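Local coordinates for protein aminoglycoside N(3)-acetyltransferase III (Serratia marcescens, PDB 7LAO) that transfers an acetyl group from acetyl-CoA to the 3-amino group of 2-deoxystreptamine aminoglycosides, giving resistance to gentamicin, kanamycin, tobramycin, neomycin and apramycin, at residues A[113-116]-A[120-123]; A[147-152]-A[171-176]; A[46-51]-A[55-60]. All coordinates share one frame; numbering follows the deposited sequence.

Contact 1 of 3, residues A[113-116]-A[120-123]; sequences RRSA and ASMV
Ser121 OG sits between two partners on the facing segment: it takes a hydrogen bond from Arg114 NE at 3.0 Å and gives one to Ser115 O at 3.1 Å. The first is bent, 138° at the hydrogen, with the hydroxyl lying 21° out of the guanidinium plane. In the second, the donor stands tilted from the plane of the Ser115 carbonyl. A second serine bond runs alongside, Met122 N donating to Ser115 OG at 2.9 Å. That hydroxyl sits between its own backbone N and carbonyl carbon and is brought up to the Met122 amide. The backbone answers through Ser115 N, which gives Met122 O a bond of 2.7 Å. This is the loop end of a beta hairpin: strand 113-114 runs antiparallel to strand 122-125, and Arg114 and Val123 form a non-hydrogen-bonded pair with both side chains on one face of the sheet. There Val123 also rests on Leu106 and Leu107 of helix 102-108. The Arg114 chain is extended, CG anti to the backbone N (chi1 -167°), which carries the guanidinium past Ser121 to carbonyls of Ser62, Gly94, Ser93 and Leu90; NH1 and NH2 each bond two of them and fix its rotation. His136 ND1 is a further hydrogen-bond partner of Ser115 OG, and the side chain of Met122 packs on Met58 and Tyr60 of strand 56-60.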
ATOM      1  N   ARG A 113     -12.321   4.614  -6.101  1.00 30.73           N
ATOM      2  CA  ARG A 113     -12.933   4.624  -4.778  1.00 36.16           C
ATOM      3  C   ARG A 113     -11.820   4.612  -3.745  1.00 37.99           C
ATOM      4  O   ARG A 113     -10.686   4.231  -4.038  1.00 31.11           O
ATOM      5  CB  ARG A 113     -13.864   3.416  -4.570  1.00 30.81           C
ATOM      6  CG  ARG A 113     -14.742   3.101  -5.791  1.00 36.57           C
ATOM      7  CD  ARG A 113     -15.847   2.022  -5.460  1.00 35.37           C
ATOM      8  NE  ARG A 113     -16.782   2.529  -4.455  1.00 39.30           N
ATOM      9  CZ  ARG A 113     -17.879   3.255  -4.698  1.00 46.94           C
ATOM     10  NH1 ARG A 113     -18.219   3.614  -5.936  1.00 40.83           N
ATOM     11  NH2 ARG A 113     -18.631   3.649  -3.673  1.00 49.11           N
ATOM     12  N   ARG A 114     -12.145   5.039  -2.534  1.00 37.25           N
ATOM     13  CA  ARG A 114     -11.143   5.175  -1.485  1.00 37.58           C
ATOM     14  C   ARG A 114     -11.678   4.538  -0.220  1.00 36.69           C
ATOM     15  O   ARG A 114     -12.862   4.661   0.077  1.00 35.44           O
ATOM     16  CB  ARG A 114     -10.795   6.649  -1.185  1.00 35.83           C
ATOM     17  CG  ARG A 114      -9.553   6.807  -0.351  1.00 39.53           C
ATOM     18  CD  ARG A 114      -9.344   8.278  -0.022  1.00 42.66           C
ATOM     19  NE  ARG A 114      -8.056   8.560   0.632  1.00 37.27           N
ATOM     20  CZ  ARG A 114      -7.611   9.804   0.802  1.00 39.43           C
ATOM     21  NH1 ARG A 114      -8.334  10.800   0.328  1.00 38.99           N
ATOM     22  NH2 ARG A 114      -6.445  10.055   1.395  1.00 40.18           N
ATOM     23  N   SER A 115     -10.805   3.855   0.512  1.00 30.93           N
ATOM     24  CA  SER A 115     -11.251   3.180   1.722  1.00 40.87           C
ATOM     25  C   SER A 115     -11.303   4.158   2.900  1.00 43.44           C
ATOM     26  O   SER A 115     -10.648   5.203   2.909  1.00 42.15           O
ATOM     27  CB  SER A 115     -10.322   1.991   2.008  1.00 36.99           C
ATOM     28  OG  SER A 115      -9.205   2.386   2.762  1.00 36.46           O
ATOM     29  N   ALA A 116     -12.108   3.810   3.906  1.00 41.21           N
ATOM     30  CA  ALA A 116     -12.452   4.748   4.976  1.00 43.75           C
ATOM     31  C   ALA A 116     -11.504   4.709   6.174  1.00 42.45           C
ATOM     32  O   ALA A 116     -11.711   5.481   7.119  1.00 42.30           O
ATOM     33  CB  ALA A 116     -13.888   4.486   5.475  1.00 47.60           C
ATOM     34  N   ALA A 120      -4.715   4.102   7.097  1.00 45.06           N
ATOM     35  CA  ALA A 120      -4.311   3.033   6.188  1.00 38.29           C
ATOM     36  C   ALA A 120      -5.055   3.106   4.864  1.00 33.28           C
ATOM     37  O   ALA A 120      -5.067   2.143   4.107  1.00 29.34           O
ATOM     38  CB  ALA A 120      -4.526   1.674   6.843  1.00 36.34           C
ATOM     39  N   SER A 121      -5.669   4.246   4.572  1.00 35.75           N
ATOM     40  CA  SER A 121      -6.562   4.380   3.431  1.00 33.32           C
ATOM     41  C   SER A 121      -5.977   3.838   2.130  1.00 32.75           C
ATOM     42  O   SER A 121      -4.805   4.076   1.786  1.00 36.24           O
ATOM     43  CB  SER A 121      -6.907   5.860   3.279  1.00 40.91           C
ATOM     44  OG  SER A 121      -7.744   6.061   2.171  1.00 50.38           O
ATOM     45  N   MET A 122      -6.811   3.129   1.382  1.00 30.84           N
ATOM     46  CA  MET A 122      -6.421   2.539   0.110  1.00 30.33           C
ATOM     47  C   MET A 122      -7.272   3.132  -1.002  1.00 30.23           C
ATOM     48  O   MET A 122      -8.425   3.472  -0.778  1.00 37.30           O
ATOM     49  CB  MET A 122      -6.627   1.016   0.109  1.00 34.06           C
ATOM     50  CG  MET A 122      -5.918   0.321   1.227  1.00 40.98           C
ATOM     51  SD  MET A 122      -4.174   0.001   0.820  1.00 39.16           S
ATOM     52  CE  MET A 122      -3.690  -0.655   2.407  1.00 40.10           C
ATOM     53  N   VAL A 123      -6.701   3.243  -2.206  1.00 28.23           N
ATOM     54  CA  VAL A 123      -7.440   3.703  -3.373  1.00 29.84           C
ATOM     55  C   VAL A 123      -7.455   2.520  -4.325  1.00 29.62           C
ATOM     56  O   VAL A 123      -6.451   1.793  -4.434  1.00 26.58           O
ATOM     57  CB  VAL A 123      -6.817   4.970  -4.025  1.00 27.33           C
ATOM     58  CG1 VAL A 123      -5.286   4.738  -4.382  1.00 26.34           C
ATOM     59  CG2 VAL A 123      -7.545   5.342  -5.284  1.00 31.61           C
TER

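Contact 2 of 3, residues A[147-152]-A[171-176]; sequences PLERFV and LHYAEA
Tyr173, which meets Leu148, Glu149 and Val152, lies in the chain between two residues whose side chains bond to each other: His172 ND1 donates a hydrogen bond of 2.8 Å to Glu175 OE1. The carboxylate oxygen lies in the imidazole plane, yet the histidine reaches it from above the carboxylate plane, 43° out of it. Tyr173 itself carries the contact. CG is anti to its backbone N (chi1 171°), which sends the ring across to the other helix, where Glu149 CA lies over one face, offset toward the rim, in a CH-pi contact 4.1 Å from the ring centroid. Glu149 CB comes closer still to the rim, 3.5 Å from Tyr173 CE1. Helices 147-153 and 170-177 pack nearly at right angles, their segment axes 104° apart and 9.6 Å at closest approach, and Tyr173 supplies nearly all of the contact from the 171-176 side. Val152 CG2 reaches Tyr173 CD2 at 3.9 Å, approaching obliquely one turn along from Leu148. Leu148 and the tyrosine lie antiparallel, flank to flank, with Leu148 CB 4.0 Å from Tyr173 CB. Glu149 turns its carboxylate back to its own helix start, where OE2 accepts from Gly145 N. Val257 of helix 253-268 touches both Val152 and Tyr173.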
ATOM      1  N   PRO A 147      -8.310  -4.409   3.237  1.00 30.64           N
ATOM      2  CA  PRO A 147      -8.155  -4.514   1.772  1.00 32.42           C
ATOM      3  C   PRO A 147      -6.973  -5.384   1.298  1.00 28.40           C
ATOM      4  O   PRO A 147      -7.068  -5.955   0.195  1.00 22.24           O
ATOM      5  CB  PRO A 147      -7.971  -3.055   1.344  1.00 30.58           C
ATOM      6  CG  PRO A 147      -8.777  -2.274   2.351  1.00 30.74           C
ATOM      7  CD  PRO A 147      -8.558  -3.022   3.667  1.00 39.61           C
ATOM      8  N   LEU A 148      -5.881  -5.502   2.079  1.00 28.91           N
ATOM      9  CA  LEU A 148      -4.744  -6.347   1.667  1.00 31.76           C
ATOM     10  C   LEU A 148      -5.151  -7.815   1.612  1.00 31.82           C
ATOM     11  O   LEU A 148      -4.734  -8.560   0.701  1.00 26.51           O
ATOM     12  CB  LEU A 148      -3.567  -6.198   2.637  1.00 28.74           C
ATOM     13  CG  LEU A 148      -2.824  -4.879   2.598  1.00 35.19           C
ATOM     14  CD1 LEU A 148      -1.571  -5.059   3.455  1.00 34.88           C
ATOM     15  CD2 LEU A 148      -2.467  -4.473   1.139  1.00 32.95           C
ATOM     16  N   GLU A 149      -5.982  -8.242   2.568  1.00 28.30           N
ATOM     17  CA  GLU A 149      -6.408  -9.640   2.563  1.00 32.65           C
ATOM     18  C   GLU A 149      -7.187  -9.947   1.295  1.00 32.67           C
ATOM     19  O   GLU A 149      -7.011 -11.009   0.690  1.00 28.32           O
ATOM     20  CB  GLU A 149      -7.257  -9.982   3.817  1.00 32.35           C
ATOM     21  CG  GLU A 149      -7.994 -11.348   3.668  1.00 32.60           C
ATOM     22  CD  GLU A 149      -8.880 -11.735   4.871  1.00 45.33           C
ATOM     23  OE1 GLU A 149      -9.041 -12.948   5.110  1.00 54.76           O
ATOM     24  OE2 GLU A 149      -9.447 -10.844   5.533  1.00 42.08           O
ATOM     25  N   ARG A 150      -8.034  -9.009   0.849  1.00 30.72           N
ATOM     26  CA  ARG A 150      -8.814  -9.284  -0.349  1.00 25.25           C
ATOM     27  C   ARG A 150      -7.978  -9.118  -1.602  1.00 21.36           C
ATOM     28  O   ARG A 150      -8.232  -9.795  -2.604  1.00 25.22           O
ATOM     29  CB  ARG A 150     -10.080  -8.396  -0.358  1.00 27.84           C
ATOM     30  CG  ARG A 150     -10.975  -8.760   0.900  1.00 28.24           C
ATOM     31  CD  ARG A 150     -12.300  -7.992   0.973  1.00 30.45           C
ATOM     32  NE  ARG A 150     -12.063  -6.546   1.140  1.00 33.35           N
ATOM     33  CZ  ARG A 150     -11.870  -5.924   2.306  1.00 32.39           C
ATOM     34  NH1 ARG A 150     -11.869  -6.570   3.454  1.00 32.42           N
ATOM     35  NH2 ARG A 150     -11.699  -4.638   2.325  1.00 29.34           N
ATOM     36  N   PHE A 151      -7.019  -8.204  -1.578  1.00 21.74           N
ATOM     37  CA  PHE A 151      -6.073  -8.055  -2.692  1.00 22.35           C
ATOM     38  C   PHE A 151      -5.324  -9.370  -2.925  1.00 24.06           C
ATOM     39  O   PHE A 151      -5.237  -9.850  -4.067  1.00 21.67           O
ATOM     40  CB  PHE A 151      -5.112  -6.912  -2.380  1.00 19.88           C
ATOM     41  CG  PHE A 151      -3.881  -6.848  -3.299  1.00 24.43           C
ATOM     42  CD1 PHE A 151      -3.967  -6.357  -4.620  1.00 29.03           C
ATOM     43  CD2 PHE A 151      -2.658  -7.227  -2.812  1.00 24.43           C
ATOM     44  CE1 PHE A 151      -2.783  -6.292  -5.434  1.00 24.33           C
ATOM     45  CE2 PHE A 151      -1.473  -7.153  -3.605  1.00 26.08           C
ATOM     46  CZ  PHE A 151      -1.544  -6.713  -4.898  1.00 28.47           C
ATOM     47  N   VAL A 152      -4.869 -10.010  -1.837  1.00 23.39           N
ATOM     48  CA  VAL A 152      -4.207 -11.332  -1.946  1.00 24.47           C
ATOM     49  C   VAL A 152      -5.192 -12.389  -2.422  1.00 28.93           C
ATOM     50  O   VAL A 152      -4.892 -13.147  -3.347  1.00 23.11           O
ATOM     51  CB  VAL A 152      -3.584 -11.744  -0.602  1.00 22.95           C
ATOM     52  CG1 VAL A 152      -3.001 -13.175  -0.660  1.00 29.21           C
ATOM     53  CG2 VAL A 152      -2.553 -10.715  -0.216  1.00 19.88           C
ATOM     54  N   LEU A 171       3.386  -7.314   2.293  1.00 29.75           N
ATOM     55  CA  LEU A 171       4.069  -8.159   3.263  1.00 28.38           C
ATOM     56  C   LEU A 171       3.685  -7.794   4.694  1.00 26.31           C
ATOM     57  O   LEU A 171       3.947  -8.579   5.605  1.00 26.19           O
ATOM     58  CB  LEU A 171       5.603  -8.114   3.074  1.00 22.76           C
ATOM     59  CG  LEU A 171       6.049  -9.061   1.952  1.00 27.78           C
ATOM     60  CD1 LEU A 171       7.546  -8.829   1.524  1.00 26.39           C
ATOM     61  CD2 LEU A 171       5.849 -10.539   2.323  1.00 32.06           C
ATOM     62  N   HIS A 172       3.100  -6.625   4.924  1.00 25.00           N
ATOM     63  CA  HIS A 172       2.487  -6.384   6.231  1.00 30.77           C
ATOM     64  C   HIS A 172       1.317  -7.336   6.495  1.00 26.85           C
ATOM     65  O   HIS A 172       1.040  -7.664   7.653  1.00 27.38           O
ATOM     66  CB  HIS A 172       2.019  -4.927   6.346  1.00 35.23           C
ATOM     67  CG  HIS A 172       3.145  -3.949   6.446  1.00 35.32           C
ATOM     68  ND1 HIS A 172       4.126  -4.050   7.415  1.00 36.47           N
ATOM     69  CD2 HIS A 172       3.478  -2.880   5.673  1.00 33.30           C
ATOM     70  CE1 HIS A 172       4.997  -3.065   7.254  1.00 36.18           C
ATOM     71  NE2 HIS A 172       4.621  -2.340   6.207  1.00 35.90           N
ATOM     72  N   TYR A 173       0.606  -7.781   5.451  1.00 23.73           N
ATOM     73  CA  TYR A 173      -0.444  -8.774   5.670  1.00 33.58           C
ATOM     74  C   TYR A 173       0.155 -10.121   6.107  1.00 32.19           C
ATOM     75  O   TYR A 173      -0.355 -10.768   7.033  1.00 29.78           O
ATOM     76  CB  TYR A 173      -1.276  -8.900   4.398  1.00 30.94           C
ATOM     77  CG  TYR A 173      -2.237 -10.032   4.424  1.00 30.15           C
ATOM     78  CD1 TYR A 173      -3.384  -9.998   5.259  1.00 28.16           C
ATOM     79  CD2 TYR A 173      -2.014 -11.163   3.636  1.00 29.95           C
ATOM     80  CE1 TYR A 173      -4.273 -11.093   5.305  1.00 32.12           C
ATOM     81  CE2 TYR A 173      -2.899 -12.230   3.655  1.00 32.09           C
ATOM     82  CZ  TYR A 173      -4.013 -12.185   4.485  1.00 34.50           C
ATOM     83  OH  TYR A 173      -4.824 -13.262   4.469  1.00 31.50           O
ATOM     84  N   ALA A 174       1.261 -10.540   5.473  1.00 26.56           N
ATOM     85  CA  ALA A 174       1.977 -11.747   5.911  1.00 23.69           C
ATOM     86  C   ALA A 174       2.419 -11.632   7.356  1.00 26.63           C
ATOM     87  O   ALA A 174       2.323 -12.598   8.124  1.00 30.79           O
ATOM     88  CB  ALA A 174       3.218 -11.982   5.037  1.00 32.18           C
ATOM     89  N   GLU A 175       2.947 -10.471   7.743  1.00 27.18           N
ATOM     90  CA  GLU A 175       3.274 -10.262   9.150  1.00 32.58           C
ATOM     91  C   GLU A 175       2.058 -10.488  10.031  1.00 32.18           C
ATOM     92  O   GLU A 175       2.175 -11.025  11.139  1.00 33.76           O
ATOM     93  CB  GLU A 175       3.810  -8.851   9.388  1.00 33.23           C
ATOM     94  CG  GLU A 175       5.207  -8.579   8.859  1.00 39.04           C
ATOM     95  CD  GLU A 175       5.610  -7.082   8.965  1.00 47.33           C
ATOM     96  OE1 GLU A 175       4.717  -6.210   9.096  1.00 46.85           O
ATOM     97  OE2 GLU A 175       6.827  -6.777   8.917  1.00 46.16           O
ATOM     98  N   ALA A 176       0.884 -10.076   9.573  1.00 35.74           N
ATOM     99  CA  ALA A 176      -0.260 -10.140  10.473  1.00 37.77           C
ATOM    100  C   ALA A 176      -0.714 -11.584  10.664  1.00 38.07           C
ATOM    101  O   ALA A 176      -1.042 -11.986  11.786  1.00 36.59           O
ATOM    102  CB  ALA A 176      -1.390  -9.235   9.959  1.00 29.33           C
TER

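Contact 3 of 3, residues A[46-51]-A[55-60]; sequences ALRAAV and GTLMGY
Arg48 turns the edge of its guanidinium to the residue just before strand 56-60: NH1 gives Gly55 O a fairly straight hydrogen bond of 2.9 Å, 155° at the hydrogen, with the oxygen close to the guanidinium plane. Seen from the carbonyl the donor stands high, 50° above its plane. Leu57 meets the same group at a slant, neither on a face nor at an edge, its CG 3.8 Å from Arg48 NH2. What brings the group here is a folded chain: Arg48 leaves with CG anti to the backbone N but then bends at chi2 (63°) and again at chi3, folding the guanidinium alongside the last helical turn, up to Gly55. NH1 also bonds Gly52 O in the connecting turn, while NH2 bonds Val125 O on the neighbouring strand 122-125, so one arginine joins the helix to the connection after it and to strand 122-125. Leu57 fills the apolar part of the interface with its two methyls divided between two helix residues. CD1 touches Leu47 CB at 3.8 Å, and CD2 lies at the same 3.8 Å from Val51 CG2. Gly55 packs closely on the valine too, with Gly55 CA 3.8 Å from Val51 CG2. Leu47 and Val51 also touch Val26 and Ile24, respectively, on strand 23-28. Helix 40-51, laid over two adjacent parallel strands and followed by a short turn into the second of them, is the longer helix of a beta-alpha-beta crossover between strands 23-28 and 56-60.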
ATOM      1  N   ALA A  46      -1.370   4.891 -18.599  1.00 30.98           N
ATOM      2  CA  ALA A  46      -0.629   3.741 -19.112  1.00 32.46           C
ATOM      3  C   ALA A  46      -0.966   2.478 -18.338  1.00 26.93           C
ATOM      4  O   ALA A  46      -1.059   1.381 -18.919  1.00 28.86           O
ATOM      5  CB  ALA A  46       0.874   3.997 -19.006  1.00 28.86           C
ATOM      6  N   LEU A  47      -1.009   2.585 -17.018  1.00 26.47           N
ATOM      7  CA  LEU A  47      -1.381   1.413 -16.220  1.00 28.56           C
ATOM      8  C   LEU A  47      -2.779   0.915 -16.595  1.00 31.97           C
ATOM      9  O   LEU A  47      -3.045  -0.304 -16.623  1.00 26.40           O
ATOM     10  CB  LEU A  47      -1.310   1.757 -14.737  1.00 29.23           C
ATOM     11  CG  LEU A  47       0.087   1.902 -14.148  1.00 29.27           C
ATOM     12  CD1 LEU A  47       0.027   2.808 -12.898  1.00 27.92           C
ATOM     13  CD2 LEU A  47       0.649   0.493 -13.777  1.00 23.01           C
ATOM     14  N   ARG A  48      -3.713   1.833 -16.820  1.00 33.14           N
ATOM     15  CA  ARG A  48      -5.058   1.422 -17.212  1.00 26.03           C
ATOM     16  C   ARG A  48      -5.040   0.772 -18.580  1.00 30.96           C
ATOM     17  O   ARG A  48      -5.654  -0.285 -18.783  1.00 28.69           O
ATOM     18  CB  ARG A  48      -6.033   2.620 -17.224  1.00 26.13           C
ATOM     19  CG  ARG A  48      -7.325   2.286 -17.970  1.00 32.92           C
ATOM     20  CD  ARG A  48      -8.055   1.157 -17.244  1.00 30.67           C
ATOM     21  NE  ARG A  48      -8.107   1.458 -15.816  1.00 37.22           N
ATOM     22  CZ  ARG A  48      -8.532   0.607 -14.880  1.00 31.85           C
ATOM     23  NH1 ARG A  48      -8.979  -0.600 -15.230  1.00 27.31           N
ATOM     24  NH2 ARG A  48      -8.463   0.967 -13.606  1.00 29.44           N
ATOM     25  N   ALA A  49      -4.273   1.357 -19.520  1.00 29.60           N
ATOM     26  CA  ALA A  49      -4.093   0.710 -20.812  1.00 34.09           C
ATOM     27  C   ALA A  49      -3.542  -0.703 -20.617  1.00 35.80           C
ATOM     28  O   ALA A  49      -3.962  -1.648 -21.297  1.00 34.06           O
ATOM     29  CB  ALA A  49      -3.149   1.536 -21.711  1.00 30.67           C
ATOM     30  N   ALA A  50      -2.587  -0.860 -19.699  1.00 30.15           N
ATOM     31  CA  ALA A  50      -1.961  -2.168 -19.522  1.00 28.41           C
ATOM     32  C   ALA A  50      -2.956  -3.199 -18.959  1.00 31.86           C
ATOM     33  O   ALA A  50      -2.925  -4.375 -19.344  1.00 36.53           O
ATOM     34  CB  ALA A  50      -0.756  -2.058 -18.586  1.00 25.38           C
ATOM     35  N   VAL A  51      -3.801  -2.813 -18.001  1.00 30.59           N
ATOM     36  CA  VAL A  51      -4.694  -3.834 -17.403  1.00 27.33           C
ATOM     37  C   VAL A  51      -6.079  -3.909 -18.053  1.00 34.46           C
ATOM     38  O   VAL A  51      -6.880  -4.804 -17.692  1.00 33.61           O
ATOM     39  CB  VAL A  51      -4.853  -3.624 -15.882  1.00 24.75           C
ATOM     40  CG1 VAL A  51      -3.443  -3.715 -15.174  1.00 24.84           C
ATOM     41  CG2 VAL A  51      -5.648  -2.309 -15.591  1.00 28.54           C
ATOM     42  N   GLY A  55      -9.255  -4.889 -15.609  1.00 26.65           N
ATOM     43  CA  GLY A  55      -8.268  -4.867 -14.550  1.00 23.57           C
ATOM     44  C   GLY A  55      -8.609  -3.868 -13.469  1.00 25.68           C
ATOM     45  O   GLY A  55      -9.421  -2.937 -13.643  1.00 25.72           O
ATOM     46  N   THR A  56      -7.945  -4.036 -12.344  1.00 22.68           N
ATOM     47  CA  THR A  56      -8.109  -3.128 -11.224  1.00 20.95           C
ATOM     48  C   THR A  56      -6.741  -2.626 -10.778  1.00 23.91           C
ATOM     49  O   THR A  56      -5.779  -3.382 -10.699  1.00 23.42           O
ATOM     50  CB  THR A  56      -8.842  -3.817 -10.069  1.00 23.28           C
ATOM     51  OG1 THR A  56     -10.194  -4.094 -10.466  1.00 24.63           O
ATOM     52  CG2 THR A  56      -8.915  -2.909  -8.854  1.00 21.26           C
ATOM     53  N   LEU A  57      -6.622  -1.328 -10.545  1.00 24.97           N
ATOM     54  CA  LEU A  57      -5.391  -0.787 -10.001  1.00 23.88           C
ATOM     55  C   LEU A  57      -5.641  -0.415  -8.564  1.00 21.41           C
ATOM     56  O   LEU A  57      -6.733   0.039  -8.214  1.00 25.03           O
ATOM     57  CB  LEU A  57      -4.942   0.491 -10.761  1.00 22.30           C
ATOM     58  CG  LEU A  57      -4.938   0.404 -12.283  1.00 23.04           C
ATOM     59  CD1 LEU A  57      -4.700   1.791 -12.947  1.00 25.90           C
ATOM     60  CD2 LEU A  57      -3.865  -0.662 -12.668  1.00 23.00           C
ATOM     61  N   MET A  58      -4.593  -0.484  -7.767  1.00 22.20           N
ATOM     62  CA  MET A  58      -4.735  -0.216  -6.352  1.00 20.03           C
ATOM     63  C   MET A  58      -3.510   0.493  -5.819  1.00 25.87           C
ATOM     64  O   MET A  58      -2.378   0.287  -6.297  1.00 27.06           O
ATOM     65  CB  MET A  58      -4.938  -1.523  -5.597  1.00 21.49           C
ATOM     66  CG  MET A  58      -5.210  -1.377  -4.115  1.00 29.82           C
ATOM     67  SD  MET A  58      -5.620  -3.042  -3.411  1.00 30.45           S
ATOM     68  CE  MET A  58      -5.599  -2.687  -1.652  1.00 29.72           C
ATOM     69  N   GLY A  59      -3.718   1.298  -4.795  1.00 22.40           N
ATOM     70  CA  GLY A  59      -2.604   2.055  -4.252  1.00 25.80           C
ATOM     71  C   GLY A  59      -2.815   2.300  -2.780  1.00 33.55           C
ATOM     72  O   GLY A  59      -3.956   2.329  -2.291  1.00 27.16           O
ATOM     73  N   TYR A  60      -1.711   2.534  -2.075  1.00 24.28           N
ATOM     74  CA  TYR A  60      -1.735   2.776  -0.634  1.00 35.86           C
ATOM     75  C   TYR A  60      -1.709   4.278  -0.406  1.00 42.14           C
ATOM     76  O   TYR A  60      -0.652   4.909  -0.428  1.00 45.66           O
ATOM     77  CB  TYR A  60      -0.560   2.067   0.019  1.00 37.94           C
ATOM     78  CG  TYR A  60      -0.466   2.040   1.509  1.00 34.81           C
ATOM     79  CD1 TYR A  60      -1.549   2.374   2.340  1.00 37.76           C
ATOM     80  CD2 TYR A  60       0.734   1.688   2.104  1.00 38.54           C
ATOM     81  CE1 TYR A  60      -1.415   2.341   3.731  1.00 36.48           C
ATOM     82  CE2 TYR A  60       0.885   1.654   3.475  1.00 34.63           C
ATOM     83  CZ  TYR A  60      -0.186   1.964   4.291  1.00 36.26           C
ATOM     84  OH  TYR A  60      -0.015   1.930   5.653  1.00 37.31           O
TER

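Overall arrangement
Strand 56-60 links the three contacts. Its Leu57 faces helix 40-51 in contact 3, while Met58 points to the other side of the sheet, where Met58 CE is 3.8 Å from Pro147 CB of contact 2. Contact 1 lies beside it in the sheet, strand 122-125 being its antiparallel neighbour: Val123 O and Gly59 N, 2.8 Å apart, form a probable hydrogen bond. Met122 of contact 1 reaches both others: its CG is 4.0 Å from Pro147 CB of contact 2 and its CE 3.7 Å from Tyr60 CD1 of contact 3. The centres of contacts 2 and 3 are about 19 Å apart, each about 15 Å from that of contact 1. A bound buffer molecule, probably from crystallisation, lies about 3 Å from the Ala120 side chain and is weakly hydrogen-bonded to Tyr60 OH.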